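Local coordinates for protein glucanase (PDB 5GXX) that probably hydrolyses beta-1,4-glucosidic bonds of cellulose as a family 9 endoglucanase of the cellulosome, at residues N484-Y497 against P559-Y573. The protein carries 1 engineered substitution. Residues are numbered along the deposited sequence; the frame is centred on the assembly and turned at random.
With CA (calcium ion), chain D.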
loop_
_atom_site.group_PDB
_atom_site.type_symbol
_atom_site.label_atom_id
_atom_site.label_comp_id
_atom_site.label_asym_id
_atom_site.label_seq_id
_atom_site.Cartn_x
_atom_site.Cartn_y
_atom_site.Cartn_z
ATOM N N ASN A 484 0.208 -11.972 -26.833
ATOM C CA ASN A 484 1.066 -11.336 -27.828
ATOM C C ASN A 484 0.659 -9.894 -28.124
ATOM O O ASN A 484 -0.536 -9.566 -28.139
ATOM C CB ASN A 484 1.038 -12.146 -29.126
ATOM C CG ASN A 484 1.615 -13.543 -28.980
ATOM O OD1 ASN A 484 2.286 -13.874 -28.003
ATOM N ND2 ASN A 484 1.378 -14.378 -29.993
ATOM N N TYR A 485 1.668 -9.040 -28.335
ATOM C CA TYR A 485 1.453 -7.664 -28.771
ATOM C C TYR A 485 2.077 -7.504 -30.161
ATOM O O TYR A 485 3.296 -7.589 -30.311
ATOM C CB TYR A 485 2.093 -6.653 -27.794
ATOM C CG TYR A 485 1.773 -5.217 -28.164
ATOM C CD1 TYR A 485 2.595 -4.504 -29.041
ATOM C CD2 TYR A 485 0.642 -4.580 -27.649
ATOM C CE1 TYR A 485 2.278 -3.193 -29.409
ATOM C CE2 TYR A 485 0.332 -3.273 -28.002
ATOM C CZ TYR A 485 1.150 -2.590 -28.881
ATOM O OH TYR A 485 0.782 -1.298 -29.196
ATOM N N TYR A 486 1.232 -7.285 -31.168
ATOM C CA TYR A 486 1.649 -7.233 -32.562
ATOM C C TYR A 486 1.796 -5.812 -33.093
ATOM O O TYR A 486 0.950 -4.949 -32.842
ATOM C CB TYR A 486 0.626 -7.947 -33.457
ATOM C CG TYR A 486 0.399 -9.405 -33.161
ATOM C CD1 TYR A 486 1.210 -10.387 -33.729
ATOM C CD2 TYR A 486 -0.653 -9.802 -32.349
ATOM C CE1 TYR A 486 0.995 -11.736 -33.477
ATOM C CE2 TYR A 486 -0.875 -11.149 -32.098
ATOM C CZ TYR A 486 -0.047 -12.105 -32.660
ATOM O OH TYR A 486 -0.283 -13.437 -32.398
ATOM N N MET A 487 2.852 -5.622 -33.877
ATOM C CA MET A 487 3.203 -4.334 -34.464
ATOM C C MET A 487 3.482 -4.481 -35.954
ATOM O O MET A 487 3.901 -5.545 -36.407
ATOM C CB MET A 487 4.488 -3.813 -33.819
ATOM C CG MET A 487 4.418 -3.690 -32.318
ATOM S SD MET A 487 6.086 -3.636 -31.636
ATOM C CE MET A 487 6.445 -5.383 -31.402
ATOM N N ASP A 488 3.297 -3.384 -36.686
ATOM C CA ASP A 488 3.750 -3.273 -38.065
ATOM C C ASP A 488 4.971 -2.353 -38.036
ATOM O O ASP A 488 4.875 -1.201 -37.620
ATOM C CB ASP A 488 2.633 -2.696 -38.940
ATOM C CG ASP A 488 2.992 -2.655 -40.416
ATOM O OD1 ASP A 488 4.192 -2.615 -40.747
ATOM O OD2 ASP A 488 2.061 -2.670 -41.251
ATOM N N LEU A 489 6.114 -2.886 -38.453
ATOM C CA LEU A 489 7.370 -2.139 -38.394
ATOM C C LEU A 489 7.774 -1.565 -39.747
ATOM O O LEU A 489 8.937 -1.203 -39.943
ATOM C CB LEU A 489 8.487 -3.015 -37.815
ATOM C CG LEU A 489 8.311 -3.520 -36.371
ATOM C CD1 LEU A 489 9.589 -4.206 -35.914
ATOM C CD2 LEU A 489 7.923 -2.418 -35.401
ATOM N N THR A 490 6.809 -1.438 -40.657
ATOM C CA THR A 490 7.064 -0.862 -41.982
ATOM C C THR A 490 7.749 0.501 -41.902
ATOM O O THR A 490 8.720 0.736 -42.620
ATOM C CB THR A 490 5.783 -0.724 -42.835
ATOM O OG1 THR A 490 5.236 -2.024 -43.078
ATOM C CG2 THR A 490 6.083 -0.085 -44.193
ATOM N N GLU A 491 7.242 1.381 -41.040
ATOM C CA GLU A 491 7.775 2.740 -40.906
ATOM C C GLU A 491 9.185 2.792 -40.318
ATOM O O GLU A 491 9.911 3.772 -40.517
ATOM C CB GLU A 491 6.825 3.624 -40.091
ATOM C CG GLU A 491 6.841 3.389 -38.581
ATOM C CD GLU A 491 5.923 2.268 -38.117
ATOM O OE1 GLU A 491 5.244 1.641 -38.960
ATOM O OE2 GLU A 491 5.882 2.034 -36.888
ATOM N N VAL A 492 9.567 1.739 -39.601
ATOM C CA VAL A 492 10.893 1.631 -39.010
ATOM C C VAL A 492 11.888 1.400 -40.139
ATOM O O VAL A 492 12.885 2.113 -40.260
ATOM C CB VAL A 492 10.959 0.473 -37.995
ATOM C CG1 VAL A 492 12.371 0.289 -37.461
ATOM C CG2 VAL A 492 9.981 0.716 -36.858
ATOM N N PHE A 493 11.599 0.417 -40.983
ATOM C CA PHE A 493 12.473 0.076 -42.104
ATOM C C PHE A 493 12.557 1.200 -43.133
ATOM O O PHE A 493 13.630 1.462 -43.677
ATOM C CB PHE A 493 12.005 -1.229 -42.755
ATOM C CG PHE A 493 11.862 -2.370 -41.784
ATOM C CD1 PHE A 493 12.839 -2.616 -40.828
ATOM C CD2 PHE A 493 10.751 -3.200 -41.831
ATOM C CE1 PHE A 493 12.704 -3.662 -39.919
ATOM C CE2 PHE A 493 10.615 -4.254 -40.940
ATOM C CZ PHE A 493 11.591 -4.489 -39.982
ATOM N N GLU A 494 11.435 1.872 -43.380
ATOM C CA GLU A 494 11.410 2.959 -44.360
ATOM C C GLU A 494 12.224 4.180 -43.936
ATOM O O GLU A 494 12.754 4.886 -44.791
ATOM C CB GLU A 494 9.974 3.354 -44.720
ATOM C CG GLU A 494 9.340 2.384 -45.712
ATOM C CD GLU A 494 7.836 2.548 -45.862
ATOM O OE1 GLU A 494 7.205 3.217 -45.012
ATOM O OE2 GLU A 494 7.278 1.989 -46.833
ATOM N N ALA A 495 12.305 4.422 -42.629
ATOM C CA ALA A 495 13.146 5.470 -42.052
ATOM C C ALA A 495 14.625 5.080 -41.975
ATOM O O ALA A 495 15.468 5.892 -41.578
ATOM C CB ALA A 495 12.626 5.858 -40.676
ATOM N N GLY A 496 14.937 3.840 -42.351
ATOM C CA GLY A 496 16.316 3.357 -42.437
ATOM C C GLY A 496 16.803 2.643 -41.191
ATOM O O GLY A 496 18.006 2.431 -41.006
ATOM N N TYR A 497 15.863 2.274 -40.325
ATOM C CA TYR A 497 16.198 1.606 -39.073
ATOM C C TYR A 497 15.871 0.121 -39.163
ATOM O O TYR A 497 15.274 -0.320 -40.152
ATOM C CB TYR A 497 15.464 2.268 -37.905
ATOM C CG TYR A 497 16.009 3.642 -37.587
ATOM C CD1 TYR A 497 15.657 4.745 -38.357
ATOM C CD2 TYR A 497 16.892 3.829 -36.525
ATOM C CE1 TYR A 497 16.174 6.009 -38.074
ATOM C CE2 TYR A 497 17.407 5.081 -36.233
ATOM C CZ TYR A 497 17.046 6.165 -37.014
ATOM O OH TYR A 497 17.553 7.410 -36.716
ATOM N N PRO A 559 14.771 4.882 -30.978
ATOM C CA PRO A 559 15.719 5.755 -30.288
ATOM C C PRO A 559 15.148 7.132 -29.969
ATOM O O PRO A 559 14.369 7.674 -30.757
ATOM C CB PRO A 559 16.889 5.834 -31.275
ATOM C CG PRO A 559 16.833 4.526 -31.987
ATOM C CD PRO A 559 15.373 4.259 -32.172
ATOM N N GLN A 560 15.485 7.666 -28.797
ATOM C CA GLN A 560 15.085 9.020 -28.445
ATOM C C GLN A 560 15.589 9.986 -29.517
ATOM O O GLN A 560 16.733 9.878 -29.965
ATOM C CB GLN A 560 15.661 9.389 -27.083
ATOM C CG GLN A 560 15.181 10.708 -26.524
ATOM C CD GLN A 560 16.177 11.269 -25.540
ATOM O OE1 GLN A 560 16.782 10.520 -24.768
ATOM N NE2 GLN A 560 16.373 12.583 -25.570
ATOM N N GLY A 561 14.716 10.899 -29.933
ATOM C CA GLY A 561 15.036 11.874 -30.972
ATOM C C GLY A 561 14.525 11.505 -32.351
ATOM O O GLY A 561 14.395 12.377 -33.206
ATOM N N THR A 562 14.195 10.233 -32.567
ATOM C CA THR A 562 13.600 9.818 -33.837
ATOM C C THR A 562 12.120 10.188 -33.932
ATOM O O THR A 562 11.457 10.392 -32.914
ATOM C CB THR A 562 13.805 8.318 -34.134
ATOM O OG1 THR A 562 13.128 7.531 -33.146
ATOM C CG2 THR A 562 15.283 7.979 -34.148
ATOM N N LYS A 563 11.625 10.301 -35.162
ATOM C CA LYS A 563 10.293 10.844 -35.421
ATOM C C LYS A 563 9.434 9.925 -36.290
ATOM O O LYS A 563 8.400 10.351 -36.809
ATOM C CB LYS A 563 10.381 12.236 -36.063
ATOM C CG LYS A 563 11.308 13.230 -35.367
ATOM C CD LYS A 563 10.717 13.775 -34.082
ATOM C CE LYS A 563 11.683 14.762 -33.447
ATOM N NZ LYS A 563 11.112 15.325 -32.202
ATOM N N PHE A 564 9.834 8.663 -36.424
ATOM C CA PHE A 564 9.143 7.731 -37.315
ATOM C C PHE A 564 8.122 6.803 -36.659
ATOM O O PHE A 564 7.221 6.332 -37.350
ATOM C CB PHE A 564 10.127 6.895 -38.143
ATOM C CG PHE A 564 11.035 6.019 -37.326
ATOM C CD1 PHE A 564 10.582 4.815 -36.798
ATOM C CD2 PHE A 564 12.347 6.395 -37.086
ATOM C CE1 PHE A 564 11.425 4.011 -36.053
ATOM C CE2 PHE A 564 13.205 5.595 -36.357
ATOM C CZ PHE A 564 12.740 4.395 -35.833
ATOM N N TRP A 565 8.261 6.536 -35.362
ATOM C CA TRP A 565 7.450 5.503 -34.699
ATOM C C TRP A 565 5.968 5.742 -34.958
ATOM O O TRP A 565 5.466 6.835 -34.712
ATOM C CB TRP A 565 7.743 5.497 -33.196
ATOM C CG TRP A 565 7.064 4.375 -32.449
ATOM C CD1 TRP A 565 6.026 4.487 -31.573
ATOM C CD2 TRP A 565 7.400 2.986 -32.512
ATOM N NE1 TRP A 565 5.682 3.242 -31.092
ATOM C CE2 TRP A 565 6.508 2.304 -31.654
ATOM C CE3 TRP A 565 8.352 2.245 -33.228
ATOM C CZ2 TRP A 565 6.543 0.914 -31.488
ATOM C CZ3 TRP A 565 8.397 0.868 -33.052
ATOM C CH2 TRP A 565 7.490 0.216 -32.189
ATOM N N ASP A 566 5.272 4.722 -35.456
ATOM C CA ASP A 566 3.851 4.867 -35.777
ATOM C C ASP A 566 3.041 3.697 -35.215
ATOM O O ASP A 566 2.990 2.631 -35.824
ATOM C CB ASP A 566 3.657 5.007 -37.293
ATOM C CG ASP A 566 2.206 5.245 -37.685
ATOM O OD1 ASP A 566 1.374 5.579 -36.815
ATOM O OD2 ASP A 566 1.896 5.094 -38.884
ATOM N N PRO A 567 2.424 3.886 -34.037
ATOM C CA PRO A 567 1.630 2.798 -33.462
ATOM C C PRO A 567 0.290 2.598 -34.168
ATOM O O PRO A 567 -0.319 1.539 -34.002
ATOM C CB PRO A 567 1.396 3.266 -32.026
ATOM C CG PRO A 567 1.386 4.773 -32.129
ATOM C CD PRO A 567 2.448 5.072 -33.159
ATOM N N THR A 568 -0.160 3.598 -34.929
ATOM C CA THR A 568 -1.480 3.589 -35.572
ATOM C C THR A 568 -1.661 2.516 -36.649
ATOM O O THR A 568 -2.782 2.281 -37.104
ATOM C CB THR A 568 -1.901 4.987 -36.115
ATOM O OG1 THR A 568 -1.227 5.266 -37.348
ATOM C CG2 THR A 568 -1.616 6.095 -35.110
ATOM N N ASN A 569 -0.584 1.851 -37.053
ATOM C CA ASN A 569 -0.709 0.709 -37.963
ATOM C C ASN A 569 -0.384 -0.630 -37.297
ATOM O O ASN A 569 -0.213 -1.647 -37.975
ATOM C CB ASN A 569 0.085 0.915 -39.267
ATOM C CG ASN A 569 1.595 0.987 -39.056
ATOM O OD1 ASN A 569 2.118 0.639 -37.991
ATOM N ND2 ASN A 569 2.311 1.432 -40.092
ATOM N N ASP A 570 -0.290 -0.613 -35.968
ATOM C CA ASP A 570 0.050 -1.806 -35.198
ATOM C C ASP A 570 -1.222 -2.555 -34.813
ATOM O O ASP A 570 -2.159 -1.950 -34.288
ATOM C CB ASP A 570 0.833 -1.430 -33.944
ATOM C CG ASP A 570 2.196 -0.835 -34.261
ATOM O OD1 ASP A 570 2.600 -0.741 -35.453
ATOM O OD2 ASP A 570 2.873 -0.450 -33.282
ATOM N N PHE A 571 -1.251 -3.851 -35.115
ATOM C CA PHE A 571 -2.433 -4.693 -34.897
ATOM C C PHE A 571 -2.955 -4.612 -33.460
ATOM O O PHE A 571 -4.155 -4.482 -33.227
ATOM C CB PHE A 571 -2.129 -6.143 -35.285
ATOM C CG PHE A 571 -3.277 -7.105 -35.051
ATOM C CD1 PHE A 571 -3.425 -7.748 -33.830
ATOM C CD2 PHE A 571 -4.188 -7.380 -36.066
ATOM C CE1 PHE A 571 -4.470 -8.643 -33.622
ATOM C CE2 PHE A 571 -5.238 -8.266 -35.869
ATOM C CZ PHE A 571 -5.380 -8.899 -34.643
ATOM N N SER A 572 -2.055 -4.647 -32.481
ATOM C CA SER A 572 -2.496 -4.660 -31.093
ATOM C C SER A 572 -2.810 -3.301 -30.477
ATOM O O SER A 572 -3.335 -3.236 -29.373
ATOM C CB SER A 572 -1.497 -5.433 -30.243
ATOM O OG SER A 572 -1.449 -6.763 -30.703
ATOM N N TYR A 573 -2.507 -2.221 -31.193
ATOM C CA TYR A 573 -2.870 -0.876 -30.757
ATOM C C TYR A 573 -4.320 -0.513 -31.064
ATOM O O TYR A 573 -4.850 0.451 -30.507
ATOM C CB TYR A 573 -1.955 0.127 -31.461
ATOM C CG TYR A 573 -1.683 1.419 -30.721
ATOM C CD1 TYR A 573 -0.962 1.422 -29.527
ATOM C CD2 TYR A 573 -2.100 2.642 -31.243
ATOM C CE1 TYR A 573 -0.667 2.621 -28.877
ATOM C CE2 TYR A 573 -1.818 3.834 -30.597
ATOM C CZ TYR A 573 -1.098 3.821 -29.417
ATOM O OH TYR A 573 -0.818 5.014 -28.779
HETATM CA CA CA D . 3.997 0.704 -36.631
HETATM O O HOH W 1 2.639 -0.053 -30.601
HETATM O O HOH W 2 -0.131 -3.806 -40.692
HETATM O O HOH W 3 5.135 0.485 -34.550
#
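E491 and N569 meet across the two segments at a shared calcium ion, which N569 OD1 and the E491 carboxylate bind together with D570 OD1, the backbone O atoms of D488 and D566, and one water. E491 is bidentate but lopsided, with OE2 2.3 Å and OE1 2.8 Å from the calcium; chi1 of 76° and a bend at chi2 (-85°) together bring its carboxylate to the ion. Both oxygens also accept hydrogen bonds from above the carboxylate plane: OE2 from D566 N, and OE1 from N569 ND2 at 3.2 Å. An asparagine suits position 569 because its amide gives OD1 to the metal and an N-H to the neighbouring carboxylate.

D570 divides its work similarly. OD1 binds calcium and receives D488 N at 3.0 Å, while OD2 accepts from the metal-bound water and from a second water held by Y485 OH. D488 contributes only its carbonyl to the ion; its OD1 closes an Asx turn with T490 N and takes the T490 hydroxyl on the syn lone pair, at the start of helix 490-494.

Beyond the metal, S572 pairs with Y486 twice. Serine fits here because its small hydroxyl accepts Y486 N almost straight (2.8 Å, 174°) and also bonds to Y585 O, while CB makes a CH-pi contact over the Y485 ring; its N donates to Y486 O. At the other end F564 CE2 sits 3.3 Å from Y497 CD1, over that ring's face.

The two carboxylates that bind the calcium probably balance its double charge, and ligands drawn from both segments are consistent with coupled ion binding and loop folding in this cellulose-binding-type beta domain.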